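Local coordinates for protein similar to hydroxylamine oxidoreductase (Kuenenia stuttgartiensis, PDB 6H5L) that probably acts as an oxidoreductase, a multiheme c-type cytochrome resembling hydroxylamine oxidoreductase that forms part of a large electron-transferring reductase complex, at residues Y244-K248 / H249-Y253; Y184-A187 / A188-Y192; F160-E163 / R164-G167; A93-R96 / S97-H100; Q379-K382 / I383-L387. One frame throughout, in Å; residues are numbered along the deposited sequence.

Interaction 1. Residues Y244-K248 / H249-Y253. With HEC (heme c), chain J.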
# COMPACT_ATOMS: atom_id res chain seq x y z
N TYR A 244 18.00 36.61 7.02
CA TYR A 244 16.91 35.90 6.36
C TYR A 244 16.45 34.71 7.20
O TYR A 244 15.25 34.55 7.47
CB TYR A 244 17.32 35.43 4.97
CG TYR A 244 16.37 34.39 4.41
CD1 TYR A 244 15.12 34.75 3.94
CD2 TYR A 244 16.73 33.05 4.36
CE1 TYR A 244 14.24 33.81 3.43
CE2 TYR A 244 15.86 32.09 3.86
CZ TYR A 244 14.62 32.48 3.39
OH TYR A 244 13.74 31.55 2.89
N GLY A 245 17.39 33.84 7.58
CA GLY A 245 17.04 32.62 8.30
C GLY A 245 16.21 32.87 9.53
O GLY A 245 15.28 32.11 9.83
N GLU A 246 16.51 33.94 10.27
CA GLU A 246 15.80 34.25 11.49
C GLU A 246 14.60 35.16 11.27
O GLU A 246 13.95 35.55 12.25
CB GLU A 246 16.75 34.89 12.51
CG GLU A 246 17.98 34.04 12.79
CD GLU A 246 17.63 32.60 13.12
OE1 GLU A 246 16.71 32.38 13.94
OE2 GLU A 246 18.28 31.69 12.56
N SER A 247 14.30 35.52 10.03
CA SER A 247 13.08 36.26 9.75
C SER A 247 11.89 35.30 9.67
O SER A 247 12.05 34.08 9.62
CB SER A 247 13.20 37.04 8.44
OG SER A 247 13.24 36.17 7.32
N LYS A 248 10.68 35.87 9.68
CA LYS A 248 9.48 35.05 9.51
C LYS A 248 9.50 34.32 8.18
O LYS A 248 8.98 33.20 8.08
CB LYS A 248 8.23 35.91 9.64
CG LYS A 248 7.89 36.34 11.06
CD LYS A 248 7.62 35.13 11.95
CE LYS A 248 7.11 35.56 13.32
NZ LYS A 248 6.84 34.39 14.21
N HIS A 249 10.09 34.93 7.15
CA HIS A 249 10.26 34.24 5.87
C HIS A 249 11.10 32.98 6.04
O HIS A 249 10.77 31.92 5.50
CB HIS A 249 10.89 35.18 4.85
CG HIS A 249 10.00 36.31 4.42
ND1 HIS A 249 10.49 37.55 4.09
CD2 HIS A 249 8.66 36.37 4.26
CE1 HIS A 249 9.48 38.34 3.76
NE2 HIS A 249 8.36 37.65 3.85
N GLY A 250 12.20 33.08 6.79
CA GLY A 250 13.10 31.96 6.97
C GLY A 250 12.61 30.94 7.98
O GLY A 250 12.80 29.74 7.80
N LYS A 251 11.98 31.42 9.06
CA LYS A 251 11.44 30.50 10.06
C LYS A 251 10.33 29.63 9.46
O LYS A 251 10.23 28.44 9.77
CB LYS A 251 10.92 31.27 11.27
CG LYS A 251 12.02 31.77 12.19
CD LYS A 251 12.84 30.61 12.72
CE LYS A 251 14.32 30.85 12.54
NZ LYS A 251 15.12 29.60 12.71
N ILE A 252 9.49 30.22 8.61
CA ILE A 252 8.42 29.46 7.98
C ILE A 252 8.99 28.47 6.97
O ILE A 252 8.51 27.34 6.85
CB ILE A 252 7.39 30.41 7.35
CG1 ILE A 252 6.63 31.16 8.43
CG2 ILE A 252 6.44 29.65 6.44
CD1 ILE A 252 5.70 32.24 7.90
N TYR A 253 10.03 28.88 6.23
CA TYR A 253 10.67 27.97 5.29
C TYR A 253 11.30 26.79 6.02
O TYR A 253 11.14 25.64 5.62
CB TYR A 253 11.71 28.71 4.45
CG TYR A 253 12.82 27.81 3.95
CD1 TYR A 253 12.59 26.83 3.00
CD2 TYR A 253 14.12 27.96 4.44
CE1 TYR A 253 13.60 26.01 2.55
CE2 TYR A 253 15.14 27.14 3.99
CZ TYR A 253 14.88 26.17 3.05
OH TYR A 253 15.90 25.36 2.60
FE HEC J . 6.73 38.68 3.32
CHA HEC J . 6.17 38.18 6.65
CHB HEC J . 8.08 41.80 4.05
CHC HEC J . 7.59 39.14 0.02
CHD HEC J . 5.16 35.75 2.51
NA HEC J . 7.09 39.77 5.04
C1A HEC J . 6.71 39.40 6.31
C2A HEC J . 6.98 40.50 7.20
C3A HEC J . 7.50 41.50 6.48
C4A HEC J . 7.59 41.06 5.11
CMA HEC J . 7.94 42.87 7.03
CAA HEC J . 6.71 40.55 8.72
CBA HEC J . 5.21 40.59 8.97
CGA HEC J . 4.91 40.89 10.41
O1A HEC J . 3.71 40.91 10.78
O2A HEC J . 5.88 41.11 11.19
NB HEC J . 7.63 40.21 2.23
C1B HEC J . 8.17 41.37 2.75
C2B HEC J . 8.86 42.06 1.68
C3B HEC J . 8.72 41.34 0.56
C4B HEC J . 7.95 40.15 0.89
CMB HEC J . 9.59 43.42 1.84
CAB HEC J . 9.27 41.65 -0.85
CBB HEC J . 10.82 41.63 -0.87
NC HEC J . 6.42 37.65 1.59
C1C HEC J . 6.89 38.00 0.34
C2C HEC J . 6.59 36.91 -0.57
C3C HEC J . 5.84 36.02 0.09
C4C HEC J . 5.77 36.44 1.48
CMC HEC J . 6.83 36.97 -2.09
CAC HEC J . 5.22 34.72 -0.50
CBC HEC J . 6.28 33.73 -1.02
ND HEC J . 5.83 37.17 4.42
C1D HEC J . 5.16 36.09 3.85
C2D HEC J . 4.48 35.37 4.90
C3D HEC J . 4.80 36.13 6.20
C4D HEC J . 5.64 37.23 5.79
CMD HEC J . 3.61 34.10 4.76
CAD HEC J . 4.33 35.82 7.63
CBD HEC J . 3.29 36.84 8.07
CGD HEC J . 3.44 37.14 9.54
O1D HEC J . 4.59 37.45 9.97
O2D HEC J . 2.43 37.08 10.27

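Interaction 2. Residues Y184-A187 / A188-Y192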
# COMPACT_ATOMS: atom_id res chain seq x y z
N TYR A 184 45.57 43.63 -0.06
CA TYR A 184 45.77 42.19 -0.22
C TYR A 184 47.25 41.88 -0.42
O TYR A 184 47.83 41.05 0.29
CB TYR A 184 44.95 41.67 -1.40
CG TYR A 184 44.91 40.15 -1.53
CD1 TYR A 184 45.98 39.45 -2.08
CD2 TYR A 184 43.80 39.42 -1.12
CE1 TYR A 184 45.95 38.08 -2.21
CE2 TYR A 184 43.76 38.04 -1.24
CZ TYR A 184 44.84 37.38 -1.79
OH TYR A 184 44.82 36.01 -1.92
N ALA A 185 47.89 42.54 -1.39
CA ALA A 185 49.31 42.32 -1.65
C ALA A 185 50.16 42.79 -0.48
O ALA A 185 51.19 42.18 -0.18
CB ALA A 185 49.72 43.03 -2.94
N GLU A 186 49.75 43.88 0.18
CA GLU A 186 50.52 44.38 1.32
C GLU A 186 50.54 43.36 2.45
O GLU A 186 51.58 43.13 3.07
CB GLU A 186 49.93 45.71 1.79
CG GLU A 186 50.72 46.38 2.91
CD GLU A 186 52.11 46.82 2.47
OE1 GLU A 186 53.10 46.29 3.01
OE2 GLU A 186 52.21 47.68 1.57
N ALA A 187 49.39 42.74 2.74
CA ALA A 187 49.35 41.69 3.76
C ALA A 187 50.27 40.53 3.39
O ALA A 187 50.93 39.95 4.26
CB ALA A 187 47.92 41.20 3.96
N ALA A 188 50.34 40.18 2.10
CA ALA A 188 51.25 39.14 1.65
C ALA A 188 52.70 39.57 1.76
O ALA A 188 53.58 38.75 2.04
CB ALA A 188 50.92 38.74 0.22
N ARG A 189 52.98 40.86 1.54
CA ARG A 189 54.33 41.38 1.72
C ARG A 189 54.82 41.16 3.14
O ARG A 189 55.99 40.84 3.36
CB ARG A 189 54.38 42.87 1.38
CG ARG A 189 54.57 43.21 -0.08
CD ARG A 189 54.36 44.71 -0.28
NE ARG A 189 55.46 45.36 -0.97
CZ ARG A 189 55.61 46.68 -1.06
NH1 ARG A 189 54.71 47.48 -0.49
NH2 ARG A 189 56.64 47.20 -1.71
N ARG A 190 53.94 41.33 4.12
CA ARG A 190 54.31 41.27 5.52
C ARG A 190 54.21 39.87 6.11
O ARG A 190 54.41 39.70 7.31
CB ARG A 190 53.43 42.24 6.33
CG ARG A 190 53.30 43.60 5.67
CD ARG A 190 52.87 44.67 6.64
NE ARG A 190 53.05 46.00 6.07
CZ ARG A 190 53.27 47.10 6.78
NH1 ARG A 190 53.43 48.26 6.17
NH2 ARG A 190 53.35 47.02 8.10
N GLY A 191 53.90 38.87 5.29
CA GLY A 191 53.84 37.50 5.75
C GLY A 191 52.48 37.01 6.18
O GLY A 191 52.39 35.96 6.83
N TYR A 192 51.41 37.72 5.83
CA TYR A 192 50.05 37.33 6.19
C TYR A 192 49.22 36.96 4.96
O TYR A 192 48.02 37.20 4.92
CB TYR A 192 49.35 38.43 6.98
CG TYR A 192 50.19 39.05 8.07
CD1 TYR A 192 50.59 38.31 9.18
CD2 TYR A 192 50.58 40.38 8.00
CE1 TYR A 192 51.36 38.87 10.18
CE2 TYR A 192 51.35 40.95 9.00
CZ TYR A 192 51.73 40.19 10.08
OH TYR A 192 52.50 40.76 11.07

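Interaction 3. Residues F160-E163 / R164-G167. With HEC (heme c), chain G.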
# COMPACT_ATOMS: atom_id res chain seq x y z
N PHE A 160 24.50 34.55 -16.35
CA PHE A 160 25.51 34.81 -15.33
C PHE A 160 26.44 35.94 -15.77
O PHE A 160 26.82 36.79 -14.96
CB PHE A 160 26.30 33.54 -15.03
CG PHE A 160 27.43 33.73 -14.06
CD1 PHE A 160 27.18 33.81 -12.70
CD2 PHE A 160 28.74 33.82 -14.50
CE1 PHE A 160 28.21 33.99 -11.79
CE2 PHE A 160 29.78 34.00 -13.60
CZ PHE A 160 29.51 34.08 -12.25
N LEU A 161 26.81 35.95 -17.05
CA LEU A 161 27.66 37.01 -17.59
C LEU A 161 26.98 38.37 -17.53
O LEU A 161 27.67 39.39 -17.53
CB LEU A 161 28.05 36.67 -19.03
CG LEU A 161 29.52 36.86 -19.43
CD1 LEU A 161 30.43 35.99 -18.58
CD2 LEU A 161 29.71 36.56 -20.91
N ARG A 162 25.65 38.41 -17.47
CA ARG A 162 24.92 39.67 -17.41
C ARG A 162 25.08 40.39 -16.08
O ARG A 162 24.57 41.52 -15.95
CB ARG A 162 23.43 39.43 -17.69
CG ARG A 162 23.12 39.11 -19.14
CD ARG A 162 21.63 39.28 -19.42
NE ARG A 162 21.19 40.65 -19.17
CZ ARG A 162 19.92 41.02 -19.05
NH1 ARG A 162 18.95 40.12 -19.15
NH2 ARG A 162 19.62 42.29 -18.83
N GLU A 163 25.75 39.80 -15.09
CA GLU A 163 26.03 40.52 -13.85
C GLU A 163 26.91 41.74 -14.10
O GLU A 163 26.87 42.69 -13.32
CB GLU A 163 26.69 39.60 -12.83
CG GLU A 163 25.79 38.50 -12.29
CD GLU A 163 26.42 37.75 -11.13
OE1 GLU A 163 25.70 36.96 -10.48
OE2 GLU A 163 27.62 37.96 -10.87
N ARG A 164 27.71 41.71 -15.17
CA ARG A 164 28.56 42.84 -15.52
C ARG A 164 27.76 44.12 -15.73
O ARG A 164 28.32 45.22 -15.59
CB ARG A 164 29.37 42.48 -16.77
CG ARG A 164 30.25 43.60 -17.31
CD ARG A 164 31.26 43.12 -18.34
NE ARG A 164 32.38 42.42 -17.72
CZ ARG A 164 32.73 41.16 -18.00
NH1 ARG A 164 32.06 40.46 -18.90
NH2 ARG A 164 33.77 40.61 -17.37
N GLU A 165 26.47 44.01 -16.04
CA GLU A 165 25.67 45.19 -16.38
C GLU A 165 25.44 46.10 -15.18
O GLU A 165 25.22 47.31 -15.37
CB GLU A 165 24.34 44.76 -16.98
CG GLU A 165 24.47 44.13 -18.36
CD GLU A 165 23.17 43.53 -18.86
OE1 GLU A 165 23.22 42.71 -19.80
OE2 GLU A 165 22.10 43.89 -18.32
N VAL A 166 25.47 45.57 -13.96
CA VAL A 166 25.25 46.38 -12.77
C VAL A 166 26.54 46.69 -12.02
O VAL A 166 26.53 47.56 -11.13
CB VAL A 166 24.25 45.71 -11.80
CG1 VAL A 166 22.90 45.50 -12.48
CG2 VAL A 166 24.80 44.39 -11.27
N GLY A 167 27.65 46.03 -12.35
CA GLY A 167 28.92 46.32 -11.72
C GLY A 167 29.09 45.61 -10.39
O GLY A 167 28.24 44.85 -9.92
FE HEC G . 23.32 27.67 -11.76
CHA HEC G . 20.14 26.51 -12.34
CHB HEC G . 24.40 26.06 -14.60
CHC HEC G . 26.40 29.22 -11.50
CHD HEC G . 22.41 28.96 -8.75
NA HEC G . 22.44 26.50 -13.20
C1A HEC G . 21.10 26.15 -13.25
C2A HEC G . 20.88 25.35 -14.43
C3A HEC G . 22.05 25.22 -15.06
C4A HEC G . 23.06 25.94 -14.30
CMA HEC G . 22.28 24.44 -16.37
CAA HEC G . 19.53 24.76 -14.88
CBA HEC G . 19.39 23.31 -14.42
CGA HEC G . 18.06 22.77 -14.88
O1A HEC G . 17.16 23.59 -15.22
O2A HEC G . 17.89 21.52 -14.91
NB HEC G . 25.10 27.59 -12.81
C1B HEC G . 25.26 26.97 -14.03
C2B HEC G . 26.51 27.44 -14.61
C3B HEC G . 27.07 28.31 -13.75
C4B HEC G . 26.19 28.42 -12.60
CMB HEC G . 27.07 27.00 -15.97
CAB HEC G . 28.39 29.08 -13.93
CBB HEC G . 28.25 30.19 -15.00
NC HEC G . 24.24 28.87 -10.38
C1C HEC G . 25.51 29.41 -10.47
C2C HEC G . 25.68 30.32 -9.36
C3C HEC G . 24.64 30.15 -8.53
C4C HEC G . 23.67 29.30 -9.20
CMC HEC G . 27.03 31.00 -9.00
CAC HEC G . 24.43 30.85 -7.18
CBC HEC G . 24.24 32.37 -7.39
ND HEC G . 21.56 27.68 -10.68
C1D HEC G . 21.40 28.40 -9.51
C2D HEC G . 19.99 28.47 -9.21
C3D HEC G . 19.28 27.71 -10.33
C4D HEC G . 20.34 27.25 -11.20
CMD HEC G . 19.32 29.16 -8.01
CAD HEC G . 17.76 27.48 -10.50
CBD HEC G . 17.30 28.37 -11.65
CGD HEC G . 15.80 28.52 -11.66
O1D HEC G . 15.29 29.40 -12.41
O2D HEC G . 15.11 27.78 -10.91

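Interaction 4. Residues A93-R96 / S97-H100. With HEC (heme c), chain E.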
# COMPACT_ATOMS: atom_id res chain seq x y z
N ALA A 93 29.83 8.60 -6.27
CA ALA A 93 28.48 8.49 -5.74
C ALA A 93 27.66 9.74 -6.05
O ALA A 93 26.48 9.63 -6.41
CB ALA A 93 28.53 8.24 -4.23
N ASP A 94 28.26 10.92 -5.91
CA ASP A 94 27.57 12.14 -6.32
C ASP A 94 27.27 12.11 -7.81
O ASP A 94 26.14 12.39 -8.24
CB ASP A 94 28.41 13.37 -5.97
CG ASP A 94 28.40 13.68 -4.49
OD1 ASP A 94 27.92 12.83 -3.71
OD2 ASP A 94 28.88 14.77 -4.11
N TRP A 95 28.27 11.78 -8.63
CA TRP A 95 28.12 11.85 -10.08
C TRP A 95 27.10 10.84 -10.58
O TRP A 95 26.28 11.15 -11.46
CB TRP A 95 29.47 11.66 -10.76
CG TRP A 95 29.38 11.50 -12.25
CD1 TRP A 95 29.15 12.48 -13.17
CD2 TRP A 95 29.51 10.28 -12.99
NE1 TRP A 95 29.13 11.95 -14.43
CE2 TRP A 95 29.35 10.60 -14.35
CE3 TRP A 95 29.74 8.95 -12.63
CZ2 TRP A 95 29.42 9.64 -15.36
CZ3 TRP A 95 29.81 7.99 -13.63
CH2 TRP A 95 29.65 8.34 -14.98
N ARG A 96 27.12 9.62 -10.03
CA ARG A 96 26.14 8.61 -10.43
C ARG A 96 24.72 9.03 -10.09
O ARG A 96 23.77 8.58 -10.75
CB ARG A 96 26.47 7.27 -9.76
CG ARG A 96 27.76 6.63 -10.22
CD ARG A 96 27.77 5.14 -9.90
NE ARG A 96 27.90 4.32 -11.10
CZ ARG A 96 29.04 3.82 -11.54
NH1 ARG A 96 30.17 4.05 -10.87
NH2 ARG A 96 29.07 3.09 -12.64
N SER A 97 24.55 9.88 -9.09
CA SER A 97 23.23 10.32 -8.65
C SER A 97 22.79 11.63 -9.31
O SER A 97 21.66 12.07 -9.08
CB SER A 97 23.22 10.49 -7.13
OG SER A 97 21.92 10.76 -6.63
N SER A 98 23.64 12.25 -10.12
CA SER A 98 23.35 13.55 -10.69
C SER A 98 22.60 13.41 -12.02
O SER A 98 22.52 12.33 -12.61
CB SER A 98 24.63 14.34 -10.91
OG SER A 98 25.46 13.72 -11.88
N GLY A 99 22.05 14.53 -12.48
CA GLY A 99 21.42 14.57 -13.79
C GLY A 99 22.40 14.42 -14.94
O GLY A 99 21.97 14.16 -16.07
N HIS A 100 23.69 14.58 -14.68
CA HIS A 100 24.68 14.38 -15.73
C HIS A 100 24.86 12.90 -16.05
O HIS A 100 25.15 12.54 -17.20
CB HIS A 100 26.01 15.01 -15.32
CG HIS A 100 26.00 16.51 -15.38
ND1 HIS A 100 26.15 17.30 -14.26
CD2 HIS A 100 25.84 17.36 -16.42
CE1 HIS A 100 26.09 18.57 -14.61
NE2 HIS A 100 25.91 18.64 -15.92
FE HEC E . 25.45 20.34 -16.86
CHA HEC E . 22.44 19.00 -15.98
CHB HEC E . 25.37 22.36 -14.08
CHC HEC E . 28.64 21.42 -17.53
CHD HEC E . 25.25 18.98 -20.00
NA HEC E . 24.15 20.61 -15.30
C1A HEC E . 22.93 19.98 -15.15
C2A HEC E . 22.28 20.55 -13.98
C3A HEC E . 23.10 21.47 -13.46
C4A HEC E . 24.29 21.53 -14.28
CMA HEC E . 22.83 22.34 -12.21
CAA HEC E . 20.90 20.16 -13.40
CBA HEC E . 20.91 18.70 -12.97
CGA HEC E . 19.84 18.44 -11.94
O1A HEC E . 19.23 19.43 -11.46
O2A HEC E . 19.61 17.26 -11.59
NB HEC E . 26.73 21.72 -16.02
C1B HEC E . 26.56 22.29 -14.77
C2B HEC E . 27.84 22.79 -14.32
C3B HEC E . 28.74 22.54 -15.28
C4B HEC E . 28.07 21.85 -16.36
CMB HEC E . 28.07 23.52 -12.98
CAB HEC E . 30.24 22.89 -15.26
CBB HEC E . 30.99 22.03 -14.22
NC HEC E . 26.70 20.26 -18.48
C1C HEC E . 28.01 20.69 -18.52
C2C HEC E . 28.64 20.09 -19.68
C3C HEC E . 27.66 19.59 -20.44
C4C HEC E . 26.44 19.58 -19.65
CMC HEC E . 30.03 20.53 -20.21
CAC HEC E . 27.80 18.94 -21.84
CBC HEC E . 28.40 17.52 -21.71
ND HEC E . 24.06 19.15 -17.83
C1D HEC E . 24.18 18.75 -19.16
C2D HEC E . 22.97 18.04 -19.53
C3D HEC E . 22.09 18.04 -18.27
C4D HEC E . 22.85 18.76 -17.27
CMD HEC E . 22.65 17.40 -20.90
CAD HEC E . 20.69 17.42 -18.11
CBD HEC E . 19.63 18.36 -18.67
CGD HEC E . 19.63 19.66 -17.90
O1D HEC E . 20.19 20.66 -18.41
O2D HEC E . 19.07 19.68 -16.78

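Interaction 5. Residues Q379-K382 / I383-L387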
# COMPACT_ATOMS: atom_id res chain seq x y z
N GLN A 379 28.31 61.76 10.34
CA GLN A 379 28.61 62.54 11.53
C GLN A 379 29.83 62.00 12.26
O GLN A 379 30.64 62.76 12.79
CB GLN A 379 27.39 62.57 12.45
CG GLN A 379 26.21 63.34 11.89
CD GLN A 379 24.90 63.01 12.58
OE1 GLN A 379 24.76 61.95 13.19
NE2 GLN A 379 23.93 63.91 12.49
N ALA A 380 29.98 60.67 12.29
CA ALA A 380 31.15 60.08 12.92
C ALA A 380 32.41 60.36 12.11
O ALA A 380 33.48 60.59 12.69
CB ALA A 380 30.96 58.57 13.09
N GLN A 381 32.30 60.35 10.78
CA GLN A 381 33.47 60.65 9.95
C GLN A 381 33.90 62.11 10.08
O GLN A 381 35.09 62.41 9.96
CB GLN A 381 33.17 60.31 8.49
CG GLN A 381 34.39 60.36 7.58
CD GLN A 381 34.10 59.85 6.18
OE1 GLN A 381 33.39 58.86 6.00
NE2 GLN A 381 34.65 60.52 5.18
N LYS A 382 32.95 63.01 10.34
CA LYS A 382 33.30 64.41 10.57
C LYS A 382 34.17 64.56 11.81
O LYS A 382 35.12 65.35 11.83
CB LYS A 382 32.03 65.26 10.69
CG LYS A 382 32.28 66.75 10.82
CD LYS A 382 32.88 67.33 9.55
CE LYS A 382 32.87 68.85 9.56
NZ LYS A 382 33.74 69.41 10.62
N ILE A 383 33.85 63.81 12.87
CA ILE A 383 34.62 63.89 14.11
C ILE A 383 36.04 63.41 13.88
O ILE A 383 37.01 64.03 14.34
CB ILE A 383 33.92 63.08 15.21
CG1 ILE A 383 32.57 63.72 15.57
CG2 ILE A 383 34.81 62.96 16.44
CD1 ILE A 383 31.70 62.85 16.44
N VAL A 384 36.20 62.29 13.16
CA VAL A 384 37.53 61.74 12.91
C VAL A 384 38.35 62.69 12.04
O VAL A 384 39.55 62.90 12.29
CB VAL A 384 37.42 60.35 12.28
CG1 VAL A 384 38.80 59.77 12.02
CG2 VAL A 384 36.61 59.42 13.17
N GLU A 385 37.73 63.27 11.02
CA GLU A 385 38.47 64.13 10.10
C GLU A 385 38.84 65.47 10.74
O GLU A 385 39.87 66.05 10.39
CB GLU A 385 37.67 64.35 8.82
CG GLU A 385 37.54 63.10 7.96
CD GLU A 385 36.72 63.33 6.71
OE1 GLU A 385 36.73 62.44 5.82
OE2 GLU A 385 36.07 64.39 6.61
N ASP A 386 38.02 65.97 11.66
CA ASP A 386 38.37 67.20 12.35
C ASP A 386 39.61 67.01 13.22
O ASP A 386 40.46 67.90 13.31
CB ASP A 386 37.20 67.69 13.20
CG ASP A 386 36.07 68.24 12.35
OD1 ASP A 386 36.20 68.26 11.11
OD2 ASP A 386 35.04 68.67 12.93
N LEU A 387 39.73 65.84 13.87
CA LEU A 387 40.95 65.52 14.60
C LEU A 387 42.16 65.52 13.68
O LEU A 387 43.24 66.00 14.05
CB LEU A 387 40.81 64.17 15.29
CG LEU A 387 39.76 64.02 16.40
CD1 LEU A 387 39.50 62.55 16.68
CD2 LEU A 387 40.21 64.74 17.66

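Interaction 1. Residues Y244-K248 / H249-Y253
Tyr244 lays one face of its ring over Gly250. The CA of Gly250 lies 4.2 Å from the centroid of the Tyr244 ring, a CH-pi contact near the ring normal. A chi1 of 165° sets CG trans to the backbone N and carries the ring back over the next helix. The phenol oxygen OH of Tyr244 approaches CB of Tyr253 at 3.8 Å and is hydrogen-bonded to the carbonyl of Pro278. This is the tight, buried side. Ser247 lies here too, between helices 240-245 and 248-256. Its OG donates to Tyr244 O over 2.6 Å, in the carbonyl plane and on a lone pair. Ser247 is the N-cap of the second helix, and its OG accepts a weak capping bond from Gly250 N at 3.3 Å. Lys251 N bonds to Ser247 O nearly straight, at 2.7 Å. The helix so started carries a heme ligand in its first turn. His249 NE2 binds the heme iron at 2.0 Å, and His354 supplies the other axial ligand, giving bis-histidine coordination. Ile252 reaches the same heme through CD1. Lys248 runs past a propionate of this heme, and its NZ is hydrogen-bonded to Val211 O and Ala228 O of a neighbouring subunit. The other side is looser. Glu246, partly exposed, bends round so that OE1 forms a long salt bridge of 3.4 Å with Lys251 NZ. The two side chains meet at a slant, and Lys251 NZ also pairs with Glu254.

Interaction 2. Residues Y184-A187 / A188-Y192
Glu186 holds CG trans to its backbone N (chi1 -175°) and then turns sharply at chi2 (65°), which swings the carboxylate forward along the helix, toward Arg189 and Arg190. Each arginine takes one oxygen. Arg190 runs extended from CG to NE, and NE gives an almost straight bond of 3.1 Å to Glu186 OE1. That oxygen lies in the guanidinium plane, but it is met from above the carboxylate plane. Arg189 NH1 reaches Glu186 OE2 at 3.2 Å, on the syn side and somewhat out of the carboxylate plane. The shared carboxylate thus makes a three-residue salt-bridge network. Each arginine has a further acid, Asp407 for Arg189 and Asp401 for Arg190. Away from the charges, Ala187 CB packs loosely on Tyr192 CB at 4.3 Å. Tyr192 OH is hydrogen-bonded to Gln379 of a neighbouring subunit. The backbone ends the helix here. Tyr192 N bonds to Ala187 O at 2.8 Å, and Gly191 N to Ala188 O at 3.3 Å. Gly191 takes a positive phi of 94°, a conformation that suits glycine. These two bonds around a glycine with positive phi are the Schellman motif that closes helix 182-189.

Interaction 3. Residues F160-E163 / R164-G167
Arg164 lies against Leu161, three residues before it. Its CB approaches Leu161 O at 3.6 Å, and the same oxygen accepts a weak bond of 3.3 Å from Arg164 N. The arginine chain bends at chi3 (-76°), and its NH1 comes within 4.4 Å of Leu161 CG. Glu163, buried, takes a different course. Its extended side chain leads away from segment 164-167 and packs on the loop residues Asn295, Pro296 and Val297. Its OE2 accepts from Leu172 N in the following loop, with a weak bond from His171 N as well. The backbone of these residues is a 3-10 turn that follows helix 154-161. Glu165 N bonds to Arg162 O at 3.1 Å and Val166 N to Glu163 O at 3.3 Å. In both, the donor lies well above the carbonyl plane. Gly167 then leaves with positive phi. Arg162 and Glu165 form a paired salt bridge across the turn. Arg162 presents its guanidinium side-on, turned there by a bend at chi3 (61°). NE of Arg162 gives a 3.0 Å bond to Glu165 OE1, which it meets from above the carboxylate plane. NH2 of Arg162 reaches Glu165 OE2, also at 3.0 Å, on the syn lone pair. The two planes are 39° apart, so the pair is twisted rather than flat. Two bonds restrain the guanidinium's rotation, and NH1 has a second acid in Glu287. Phe160 CD2 touches the heme atom CBB at 3.7 Å.

Interaction 4. Residues A93-R96 / S97-H100
Trp95 and Ser98 carry the hydrogen bonding. The carbonyl oxygen of Trp95 accepts twice from Ser98, and both donors come from the same face of its plane. OG of Ser98 donates to Trp95 O at 2.7 Å, and N of Ser98 does so at 3.2 Å. A chi1 of 66° places OG between the Ser98 backbone N and its carbonyl carbon, and so turns it back to the helix. OG also takes a weak bond from His100 N, so one hydroxyl joins the helix end to the ligand-bearing loop. Ser97 N makes two weak bonds, to Ala93 O and Asp94 O, as the helix unwinds.

Side-chain packing is light. The Trp95 indole has CD1 4.1 Å from Ser98 OG, and NE1 4.5 Å from His100 CB. Its NE1 is hydrogen-bonded to Val127 O, and its ring meets that of His128 edge-to-face.

The charged side chains reach partners beyond the two segments, some on other chains. Asp94 OD2 pairs with Arg276 of a neighbouring copy of this protein. Arg96 makes salt bridges to Glu85 of its own chain and to Glu122 of the partner cytochrome chain.

His100 NE2 binds the heme iron at 2.0 Å, and His153 is the other axial ligand. Gly99 lies beside a propionate of the same heme. The helix end, with Ser98 bonded back to Trp95, leads into a loop that brings His100 to a bis-histidine heme c site, the kind that multiheme cytochromes commonly use for electron transfer.

Interaction 5. Residues Q379-K382 / I383-L387
Helix 356-389 carries two i to i+4 side-chain pairs here, Lys382 with Asp386 and Gln381 with Glu385. Lys382 NZ lies 2.8 Å from both OD1 and OD2 of Asp386, and each oxygen uses its syn lone pair. The ammonium therefore straddles the carboxylate. The lysine chain bends at chi2 (67°) and chi4 (64°), and this brings NZ forward to Asp386 one turn on. Beside it, Gln381 NE2 donates to Glu385 OE1 at 2.9 Å. The place of that oxygen is less sure. The amide and carboxylate planes are 69° apart, so the groups meet strongly twisted. Gln381 OE1 is held by Tyr460 OH, and Glu385 OE2 accepts from Ser317 N. The long helix packs against helices 455-476 and 480-513, the last two long helices of the chain. Val384 packs on helix 455-476, Ile383 on helix 480-513, and Ala380 touches both. Val384 CG2 lies 3.4 Å from Ala380 O, and Ile383 CG1 is 3.5 Å from Gln379 O. The i to i+4 backbone bonds continue through the segment, with Glu385 N bonded to Gln381 O at 3.0 Å and Asp386 N to Lys382 O at the same distance.

In the fold
From the N terminus the order is interaction 4, 3, 2, 1 and 5. Each contact is local to one continuous stretch. None closes a long loop, and none nests in or crosses another. Interactions 4 and 3 lie where helices 89-97 and 154-161 run out beside hemes. Interaction 2 ends helix 182-189, and interaction 1 joins helices 240-245 and 248-256 beside a heme. Interaction 5 stands in the long helix 356-389, its centre about 57 Å from that of interaction 4, across the chain's centre. No two touch within the chain. Between subunits, however, the 184-192 range of one copy meets the 379-387 range of another.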